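Local coordinates for capsular polysaccharide export system protein KpsC (Thermosulfurimonas dismutans, PDB 6MGB) that transfers Kdo in beta-2,4 linkage, probably from CMP-Kdo, to build the conserved glycolipid anchor of Gram-negative bacterial capsules, at residues 97-105 and 168-176; 177-185 and 213-223. All coordinates share one frame; numbering follows the deposited sequence. Where two conformers were deposited one is given.

Contact 1. Residues 97-105 and 168-176; sequences GIYYDATRP and DMSVRLGLA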
loop_
_atom_site.group_PDB
_atom_site.type_symbol
_atom_site.label_atom_id
_atom_site.label_comp_id
_atom_site.label_asym_id
_atom_site.label_seq_id
_atom_site.Cartn_x
_atom_site.Cartn_y
_atom_site.Cartn_z
ATOM N N GLY A 97 -3.844 -7.339 12.300
ATOM C CA GLY A 97 -2.872 -7.987 11.445
ATOM C C GLY A 97 -2.112 -6.946 10.653
ATOM O O GLY A 97 -1.549 -6.015 11.238
ATOM N N ILE A 98 -2.086 -7.079 9.327
ATOM C CA ILE A 98 -1.583 -6.016 8.465
ATOM C C ILE A 98 -2.205 -6.187 7.087
ATOM O O ILE A 98 -2.502 -7.302 6.653
ATOM C CB ILE A 98 -0.036 -5.998 8.406
ATOM C CG1 ILE A 98 0.467 -4.688 7.788
ATOM C CG2 ILE A 98 0.499 -7.197 7.626
ATOM C CD1 ILE A 98 0.056 -3.432 8.554
ATOM N N TYR A 99 -2.396 -5.060 6.395
ATOM C CA TYR A 99 -3.290 -5.038 5.241
ATOM C C TYR A 99 -2.847 -6.008 4.152
ATOM O O TYR A 99 -3.691 -6.608 3.476
ATOM C CB TYR A 99 -3.391 -3.619 4.676
ATOM C CG TYR A 99 -2.088 -3.050 4.156
ATOM C CD1 TYR A 99 -1.243 -2.329 4.986
ATOM C CD2 TYR A 99 -1.707 -3.225 2.830
ATOM C CE1 TYR A 99 -0.052 -1.804 4.515
ATOM C CE2 TYR A 99 -0.520 -2.703 2.350
ATOM C CZ TYR A 99 0.303 -1.994 3.197
ATOM O OH TYR A 99 1.487 -1.473 2.725
ATOM N N TYR A 100 -1.540 -6.166 3.947
ATOM C CA TYR A 100 -1.065 -7.005 2.854
ATOM C C TYR A 100 -0.973 -8.478 3.230
ATOM O O TYR A 100 -0.645 -9.298 2.368
ATOM C CB TYR A 100 0.297 -6.515 2.340
ATOM C CG TYR A 100 1.400 -6.422 3.374
ATOM C CD1 TYR A 100 2.115 -7.546 3.762
ATOM C CD2 TYR A 100 1.744 -5.201 3.939
ATOM C CE1 TYR A 100 3.128 -7.460 4.697
ATOM C CE2 TYR A 100 2.756 -5.105 4.873
ATOM C CZ TYR A 100 3.445 -6.237 5.248
ATOM O OH TYR A 100 4.457 -6.147 6.179
ATOM N N ASP A 101 -1.269 -8.836 4.477
ATOM C CA ASP A 101 -1.215 -10.229 4.919
ATOM C C ASP A 101 -2.601 -10.846 4.761
ATOM O O ASP A 101 -3.475 -10.671 5.614
ATOM C CB ASP A 101 -0.725 -10.318 6.360
ATOM C CG ASP A 101 -0.658 -11.747 6.866
ATOM O OD1 ASP A 101 -1.009 -12.672 6.106
ATOM O OD2 ASP A 101 -0.256 -11.946 8.030
ATOM N N ALA A 102 -2.798 -11.580 3.666
ATOM C CA ALA A 102 -4.076 -12.220 3.377
ATOM C C ALA A 102 -4.280 -13.534 4.125
ATOM O O ALA A 102 -5.353 -14.136 3.995
ATOM C CB ALA A 102 -4.204 -12.474 1.872
ATOM N N THR A 103 -3.295 -13.995 4.894
ATOM C CA THR A 103 -3.426 -15.253 5.623
ATOM C C THR A 103 -4.194 -15.104 6.931
ATOM O O THR A 103 -4.613 -16.117 7.501
ATOM C CB THR A 103 -2.043 -15.845 5.922
ATOM O OG1 THR A 103 -1.397 -15.081 6.949
ATOM C CG2 THR A 103 -1.170 -15.851 4.668
ATOM N N ARG A 104 -4.383 -13.881 7.414
ATOM C CA ARG A 104 -5.124 -13.616 8.641
ATOM C C ARG A 104 -6.024 -12.404 8.443
ATOM O O ARG A 104 -5.873 -11.670 7.457
ATOM C CB ARG A 104 -4.182 -13.339 9.813
ATOM C CG ARG A 104 -3.094 -14.365 10.058
ATOM C CD ARG A 104 -2.090 -13.794 11.045
ATOM N NE ARG A 104 -1.454 -12.588 10.514
ATOM C CZ ARG A 104 -1.012 -11.570 11.247
ATOM N NH1 ARG A 104 -1.133 -11.581 12.569
ATOM N NH2 ARG A 104 -0.453 -10.525 10.652
ATOM N N PRO A 105 -6.960 -12.154 9.353
ATOM C CA PRO A 105 -7.668 -10.872 9.333
ATOM C C PRO A 105 -6.708 -9.721 9.594
ATOM O O PRO A 105 -5.664 -9.881 10.232
ATOM C CB PRO A 105 -8.695 -11.011 10.464
ATOM C CG PRO A 105 -8.838 -12.473 10.688
ATOM C CD PRO A 105 -7.504 -13.072 10.368
ATOM N N ASP A 168 9.464 -8.064 -1.330
ATOM C CA ASP A 168 8.188 -7.466 -0.965
ATOM C C ASP A 168 7.311 -8.492 -0.257
ATOM O O ASP A 168 6.868 -9.464 -0.875
ATOM C CB ASP A 168 7.498 -6.923 -2.220
ATOM C CG ASP A 168 6.259 -6.111 -1.911
ATOM O OD1 ASP A 168 5.814 -6.094 -0.744
ATOM O OD2 ASP A 168 5.729 -5.480 -2.850
ATOM N N MET A 169 7.058 -8.285 1.039
ATOM C CA MET A 169 6.275 -9.246 1.810
ATOM C C MET A 169 4.859 -9.403 1.276
ATOM O O MET A 169 4.232 -10.441 1.516
ATOM C CB MET A 169 6.216 -8.830 3.284
ATOM C CG MET A 169 7.555 -8.842 4.012
ATOM S SD MET A 169 8.322 -10.475 4.146
ATOM C CE MET A 169 7.041 -11.442 4.941
ATOM N N SER A 170 4.331 -8.404 0.565
ATOM C CA SER A 170 2.965 -8.498 0.065
ATOM C C SER A 170 2.805 -9.576 -1.000
ATOM O O SER A 170 1.669 -9.950 -1.313
ATOM C CB SER A 170 2.513 -7.149 -0.497
ATOM O OG SER A 170 3.142 -6.869 -1.736
ATOM N N VAL A 171 3.905 -10.081 -1.558
ATOM C CA VAL A 171 3.817 -11.148 -2.551
ATOM C C VAL A 171 3.468 -12.469 -1.877
ATOM O O VAL A 171 2.403 -13.049 -2.119
ATOM C CB VAL A 171 5.130 -11.247 -3.347
ATOM C CG1 VAL A 171 5.128 -12.471 -4.254
ATOM C CG2 VAL A 171 5.338 -9.983 -4.166
ATOM N N ARG A 172 4.358 -12.964 -1.013
ATOM C CA ARG A 172 4.129 -14.272 -0.404
ATOM C C ARG A 172 2.999 -14.223 0.615
ATOM O O ARG A 172 2.224 -15.178 0.732
ATOM C CB ARG A 172 5.417 -14.798 0.225
ATOM C CG ARG A 172 6.374 -15.385 -0.803
ATOM C CD ARG A 172 7.536 -16.128 -0.170
ATOM N NE ARG A 172 8.328 -16.838 -1.177
ATOM C CZ ARG A 172 8.213 -18.132 -1.470
ATOM N NH1 ARG A 172 7.344 -18.906 -0.831
ATOM N NH2 ARG A 172 8.983 -18.664 -2.411
ATOM N N LEU A 173 2.872 -13.122 1.357
ATOM C CA LEU A 173 1.708 -12.987 2.222
ATOM C C LEU A 173 0.443 -12.660 1.439
ATOM O O LEU A 173 -0.649 -12.712 2.014
ATOM C CB LEU A 173 1.959 -11.930 3.298
ATOM C CG LEU A 173 2.942 -12.336 4.400
ATOM C CD1 LEU A 173 3.116 -11.240 5.443
ATOM C CD2 LEU A 173 2.471 -13.611 5.080
ATOM N N GLY A 174 0.562 -12.339 0.152
ATOM C CA GLY A 174 -0.589 -12.248 -0.723
ATOM C C GLY A 174 -0.828 -13.540 -1.482
ATOM O O GLY A 174 -1.479 -13.541 -2.531
ATOM N N LEU A 175 -0.293 -14.646 -0.963
ATOM C CA LEU A 175 -0.553 -15.993 -1.469
ATOM C C LEU A 175 0.151 -16.284 -2.790
ATOM O O LEU A 175 -0.183 -17.263 -3.466
ATOM C CB LEU A 175 -2.059 -16.239 -1.619
ATOM C CG LEU A 175 -2.915 -15.810 -0.422
ATOM C CD1 LEU A 175 -4.362 -16.234 -0.618
ATOM C CD2 LEU A 175 -2.365 -16.359 0.888
ATOM N N ALA A 176 1.133 -15.474 -3.168
ATOM C CA ALA A 176 1.889 -15.657 -4.398
ATOM C C ALA A 176 3.341 -15.998 -4.065
ATOM O O ALA A 176 3.703 -16.197 -2.903
ATOM C CB ALA A 176 1.774 -14.395 -5.255
HETATM O O HOH W 1 -0.596 -8.710 -0.279
#
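Tyr-100 sets CG between its backbone N and carbonyl carbon (chi1 56°), and Leu-173 sets CG anti to its carbonyl carbon (chi1 -72°), which brings the edge of the ring to one leucine methyl. CE1 of Tyr-100 lies 3.9 Å from CD1 of Leu-173. The same CE1 is 3.7 Å from CB of Met-169, whose bent chain then leads off. Nearer the backbone, CB of Tyr-100 packs on CB of Ser-170. The other leucine methyl, CD2 of Leu-173, reaches OD1 of Asp-101 at 3.7 Å.

The loop of 97-105 follows strand 90-94 of the mixed sheet, and helix 169-172 follows strand 158-162 of the parallel sheet. In this GT-B clan protein the contact therefore joins the two sheet-bearing halves, beside the nucleotide site. The side chain of Ser-170 is about 5 Å from the bound CMP.

Ala-102 N donates to Leu-173 O at 2.9 Å. A water donates to both Tyr-100 O and Ser-170 O, closing a second polar bridge. Asp-101 shapes the loop: OD1 accepts from Thr-103 N, an Asx turn, and also from Thr-103 OG1. Arg-104 salt-bridges OD2 of Asp-101, NE and NH2 both coming from one face of the carboxylate. The phenol of Tyr-100 bonds to Glu-73. A Schellman motif ends the short helix, with Leu-175 at its C-prime position.

Contact 2. Residues 177-185 and 213-223; sequences DEDTFREMY and YLARMKLHRSV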
loop_
_atom_site.group_PDB
_atom_site.type_symbol
_atom_site.label_atom_id
_atom_site.label_comp_id
_atom_site.label_asym_id
_atom_site.label_seq_id
_atom_site.Cartn_x
_atom_site.Cartn_y
_atom_site.Cartn_z
ATOM N N ASP A 177 4.178 -16.085 -5.095
ATOM C CA ASP A 177 5.613 -16.245 -4.885
ATOM C C ASP A 177 6.349 -15.627 -6.070
ATOM O O ASP A 177 5.753 -14.945 -6.908
ATOM C CB ASP A 177 5.980 -17.720 -4.658
ATOM C CG ASP A 177 5.722 -18.602 -5.875
ATOM O OD1 ASP A 177 5.621 -18.083 -7.006
ATOM O OD2 ASP A 177 5.625 -19.834 -5.692
ATOM N N GLU A 178 7.657 -15.877 -6.137
ATOM C CA GLU A 178 8.485 -15.234 -7.150
ATOM C C GLU A 178 8.069 -15.658 -8.553
ATOM O O GLU A 178 8.103 -14.852 -9.490
ATOM C CB GLU A 178 9.961 -15.564 -6.910
ATOM C CG GLU A 178 10.530 -15.043 -5.588
ATOM C CD GLU A 178 10.039 -15.815 -4.375
ATOM O OE1 GLU A 178 9.854 -17.044 -4.486
ATOM O OE2 GLU A 178 9.830 -15.193 -3.312
ATOM N N ASP A 179 7.669 -16.918 -8.718
ATOM C CA ASP A 179 7.314 -17.437 -10.032
ATOM C C ASP A 179 5.947 -16.962 -10.506
ATOM O O ASP A 179 5.637 -17.103 -11.694
ATOM C CB ASP A 179 7.364 -18.968 -10.012
ATOM C CG ASP A 179 7.646 -19.563 -11.379
ATOM O OD1 ASP A 179 6.859 -20.419 -11.834
ATOM O OD2 ASP A 179 8.648 -19.162 -12.010
ATOM N N THR A 180 5.125 -16.401 -9.613
ATOM C CA THR A 180 3.852 -15.823 -10.032
ATOM C C THR A 180 4.053 -14.708 -11.050
ATOM O O THR A 180 3.205 -14.509 -11.929
ATOM C CB THR A 180 3.096 -15.295 -8.812
ATOM O OG1 THR A 180 3.022 -16.323 -7.816
ATOM C CG2 THR A 180 1.688 -14.853 -9.194
ATOM N N PHE A 181 5.162 -13.973 -10.955
ATOM C CA PHE A 181 5.416 -12.896 -11.906
ATOM C C PHE A 181 5.649 -13.446 -13.309
ATOM O O PHE A 181 5.222 -12.839 -14.299
ATOM C CB PHE A 181 6.605 -12.062 -11.434
ATOM C CG PHE A 181 6.285 -11.170 -10.274
ATOM C CD1 PHE A 181 6.391 -11.634 -8.973
ATOM C CD2 PHE A 181 5.860 -9.869 -10.484
ATOM C CE1 PHE A 181 6.086 -10.813 -7.903
ATOM C CE2 PHE A 181 5.554 -9.044 -9.420
ATOM C CZ PHE A 181 5.667 -9.517 -8.129
ATOM N N ARG A 182 6.326 -14.591 -13.419
ATOM C CA ARG A 182 6.497 -15.221 -14.724
ATOM C C ARG A 182 5.162 -15.709 -15.274
ATOM O O ARG A 182 4.874 -15.536 -16.464
ATOM C CB ARG A 182 7.494 -16.377 -14.633
ATOM C CG ARG A 182 7.783 -17.044 -15.969
ATOM C CD ARG A 182 8.970 -17.990 -15.875
ATOM N NE ARG A 182 8.738 -19.092 -14.944
ATOM C CZ ARG A 182 8.157 -20.243 -15.271
ATOM N NH1 ARG A 182 7.735 -20.460 -16.510
ATOM N NH2 ARG A 182 7.994 -21.183 -14.351
ATOM N N GLU A 183 4.334 -16.320 -14.424
ATOM C CA GLU A 183 3.004 -16.734 -14.862
ATOM C C GLU A 183 2.183 -15.535 -15.317
ATOM O O GLU A 183 1.479 -15.601 -16.332
ATOM C CB GLU A 183 2.292 -17.473 -13.728
ATOM C CG GLU A 183 0.939 -18.050 -14.110
ATOM C CD GLU A 183 0.256 -18.748 -12.950
ATOM O OE1 GLU A 183 0.606 -18.456 -11.786
ATOM O OE2 GLU A 183 -0.630 -19.590 -13.201
ATOM N N MET A 184 2.261 -14.427 -14.576
ATOM C CA MET A 184 1.526 -13.225 -14.956
ATOM C C MET A 184 1.936 -12.747 -16.341
ATOM O O MET A 184 1.087 -12.340 -17.144
ATOM C CB MET A 184 1.763 -12.123 -13.924
ATOM C CG MET A 184 1.002 -10.840 -14.199
ATOM S SD MET A 184 1.245 -9.605 -12.909
ATOM C CE MET A 184 2.922 -9.087 -13.249
ATOM N N TYR A 185 3.235 -12.782 -16.637
ATOM C CA TYR A 185 3.714 -12.323 -17.933
ATOM C C TYR A 185 3.132 -13.164 -19.061
ATOM O O TYR A 185 2.525 -12.633 -19.999
ATOM C CB TYR A 185 5.240 -12.364 -17.964
ATOM C CG TYR A 185 5.818 -12.179 -19.344
ATOM C CD1 TYR A 185 5.826 -10.932 -19.950
ATOM C CD2 TYR A 185 6.354 -13.252 -20.042
ATOM C CE1 TYR A 185 6.353 -10.757 -21.214
ATOM C CE2 TYR A 185 6.884 -13.089 -21.307
ATOM C CZ TYR A 185 6.880 -11.838 -21.888
ATOM O OH TYR A 185 7.405 -11.664 -23.147
ATOM N N TYR A 213 11.395 -8.241 -9.908
ATOM C CA TYR A 213 11.052 -9.569 -10.401
ATOM C C TYR A 213 11.107 -9.610 -11.925
ATOM O O TYR A 213 11.927 -10.324 -12.510
ATOM C CB TYR A 213 9.662 -9.975 -9.903
ATOM C CG TYR A 213 9.536 -10.071 -8.398
ATOM C CD1 TYR A 213 9.878 -11.238 -7.725
ATOM C CD2 TYR A 213 9.056 -9.002 -7.651
ATOM C CE1 TYR A 213 9.756 -11.333 -6.349
ATOM C CE2 TYR A 213 8.931 -9.088 -6.276
ATOM C CZ TYR A 213 9.281 -10.254 -5.630
ATOM O OH TYR A 213 9.154 -10.340 -4.262
ATOM N N LEU A 214 10.237 -8.840 -12.583
ATOM C CA LEU A 214 10.229 -8.805 -14.041
ATOM C C LEU A 214 11.451 -8.082 -14.591
ATOM O O LEU A 214 11.904 -8.391 -15.699
ATOM C CB LEU A 214 8.952 -8.131 -14.541
ATOM C CG LEU A 214 7.638 -8.836 -14.196
ATOM C CD1 LEU A 214 6.456 -7.935 -14.508
ATOM C CD2 LEU A 214 7.524 -10.149 -14.953
ATOM N N ALA A 215 12.002 -7.132 -13.834
ATOM C CA ALA A 215 13.132 -6.353 -14.325
ATOM C C ALA A 215 14.365 -7.223 -14.544
ATOM O O ALA A 215 15.214 -6.886 -15.378
ATOM C CB ALA A 215 13.447 -5.221 -13.347
ATOM N N ARG A 216 14.482 -8.334 -13.816
ATOM C CA ARG A 216 15.622 -9.234 -13.948
ATOM C C ARG A 216 15.417 -10.312 -15.004
ATOM O O ARG A 216 16.384 -10.989 -15.368
ATOM C CB ARG A 216 15.924 -9.919 -12.612
ATOM C CG ARG A 216 16.128 -8.959 -11.459
ATOM C CD ARG A 216 17.399 -8.142 -11.558
ATOM N NE ARG A 216 18.617 -8.935 -11.406
ATOM C CZ ARG A 216 19.824 -8.407 -11.242
ATOM N NH1 ARG A 216 19.950 -7.093 -11.207
ATOM N NH2 ARG A 216 20.898 -9.182 -11.122
ATOM N N MET A 217 14.197 -10.494 -15.495
ATOM C CA MET A 217 13.929 -11.524 -16.484
ATOM C C MET A 217 14.393 -11.080 -17.868
ATOM O O MET A 217 14.508 -9.888 -18.165
ATOM C CB MET A 217 12.438 -11.852 -16.536
ATOM C CG MET A 217 11.857 -12.381 -15.243
ATOM S SD MET A 217 10.119 -12.815 -15.444
ATOM C CE MET A 217 9.657 -13.147 -13.749
ATOM N N LYS A 218 14.662 -12.068 -18.719
ATOM C CA LYS A 218 14.951 -11.840 -20.132
ATOM C C LYS A 218 13.651 -12.087 -20.887
ATOM O O LYS A 218 13.275 -13.235 -21.140
ATOM C CB LYS A 218 16.067 -12.752 -20.629
ATOM C CG LYS A 218 17.451 -12.391 -20.126
ATOM C CD LYS A 218 18.498 -13.316 -20.725
ATOM C CE LYS A 218 19.891 -13.003 -20.206
ATOM N NZ LYS A 218 20.906 -13.949 -20.749
ATOM N N LEU A 219 12.960 -11.009 -21.233
ATOM C CA LEU A 219 11.678 -11.089 -21.913
ATOM C C LEU A 219 11.866 -10.913 -23.415
ATOM O O LEU A 219 12.920 -10.490 -23.892
ATOM C CB LEU A 219 10.719 -10.028 -21.364
ATOM C CG LEU A 219 10.573 -10.001 -19.840
ATOM C CD1 LEU A 219 9.720 -8.820 -19.409
ATOM C CD2 LEU A 219 9.985 -11.306 -19.323
ATOM N N HIS A 220 10.817 -11.251 -24.163
ATOM C CA HIS A 220 10.838 -11.068 -25.607
ATOM C C HIS A 220 11.193 -9.624 -25.940
ATOM O O HIS A 220 10.774 -8.690 -25.251
ATOM C CB HIS A 220 9.476 -11.436 -26.203
ATOM C CG HIS A 220 9.492 -11.617 -27.689
ATOM N ND1 HIS A 220 9.480 -10.556 -28.568
ATOM C CD2 HIS A 220 9.510 -12.736 -28.452
ATOM C CE1 HIS A 220 9.495 -11.011 -29.808
ATOM N NE2 HIS A 220 9.515 -12.331 -29.765
ATOM N N ARG A 221 11.982 -9.445 -27.002
ATOM C CA ARG A 221 12.477 -8.116 -27.346
ATOM C C ARG A 221 11.353 -7.132 -27.640
ATOM O O ARG A 221 11.554 -5.921 -27.500
ATOM C CB ARG A 221 13.419 -8.200 -28.549
ATOM C CG ARG A 221 14.796 -8.777 -28.240
ATOM C CD ARG A 221 15.520 -7.967 -27.174
ATOM N NE ARG A 221 16.943 -8.286 -27.096
ATOM C CZ ARG A 221 17.764 -7.811 -26.164
ATOM N NH1 ARG A 221 17.306 -6.996 -25.221
ATOM N NH2 ARG A 221 19.045 -8.152 -26.170
ATOM N N SER A 222 10.178 -7.618 -28.044
ATOM C CA SER A 222 9.059 -6.728 -28.328
ATOM C C SER A 222 8.446 -6.153 -27.060
ATOM O O SER A 222 7.721 -5.156 -27.135
ATOM C CB SER A 222 7.987 -7.467 -29.129
ATOM O OG SER A 222 7.280 -8.385 -28.313
ATOM N N VAL A 223 8.718 -6.755 -25.903
ATOM C CA VAL A 223 8.199 -6.235 -24.646
ATOM C C VAL A 223 8.970 -4.978 -24.273
ATOM O O VAL A 223 10.208 -4.957 -24.298
ATOM C CB VAL A 223 8.287 -7.299 -23.542
ATOM C CG1 VAL A 223 7.802 -6.736 -22.211
ATOM C CG2 VAL A 223 7.472 -8.531 -23.927
HETATM O O HOH W 2 8.913 -12.596 -2.884
#
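This is an apolar, largely aromatic contact between the first turns of helix 180-191 and the loop that runs into strand 224-226, an outer strand of the parallel sheet. Asp-177 and Thr-180 form a capping box in the turn that leads into the helix. The main element is an offset stack of Phe-181 and Tyr-213. Their ring planes lie at 5° and their centroids are 4.1 Å apart. CE1 of Phe-181 sits over the centre of the tyrosine ring. CB of Tyr-213 adds a CH-pi contact, 3.8 Å from the centroid of the Phe-181 ring.

CG of Glu-178 meets the edge of the Tyr-213 ring. Beyond it, a water links OE2 of Glu-178 to OH of Tyr-213, while Arg-172 pairs with OE1. Replacing Tyr-213 by an alanine keeps CB but would probably leave much of this face of Phe-181 without its stacking ring, and the water without its phenol partner. Next along, CD2 of Leu-214 lies 3.6 Å from Phe-181 O, while CD1 of Leu-214 touches CE of Met-184 at 3.9 Å. CE of Met-217 lies against CB of Phe-181, less certainly, since Met-217 has two conformers.

The far end is built round Tyr-185. Its CG is anti to the backbone N (chi1 168°), which lays the ring under CD2 of Leu-219, 3.9 Å from the centroid and 4° off the normal, and turns its edge to CG2 of Val-223, 3.7 Å from CE1 of Tyr-185.

Leu-214 N donates to OD1 of Asp-163, a CMP-binding residue, so the loop is tied to the nucleotide site at this end. With no direct hydrogen bond between the two segments, their fit rests on ring overlap and methyl packing, plus the one water bridge.

The two contacts come in series along the chain, and their centres are 21 Å apart. Contact 1 closes with helix 169-172, and contact 2 opens just after it with helix 180-191. Both helices lie on the connection from strand 158-162 to strand 196-200, neighbouring parallel strands, so the chain makes a beta-alpha-beta crossover as in Rossmann-like domains. Contact 1 ties this domain to the half that carries the mixed sheet. Contact 2 stays within the domain and lies farther from the centre of the chain. They touch through the Arg-172 to Glu-178 salt bridge and through Val-171, packed against Tyr-213. Both come close to the CMP site, contact 1 nearer than the Leu-214 side chain at about 8 Å.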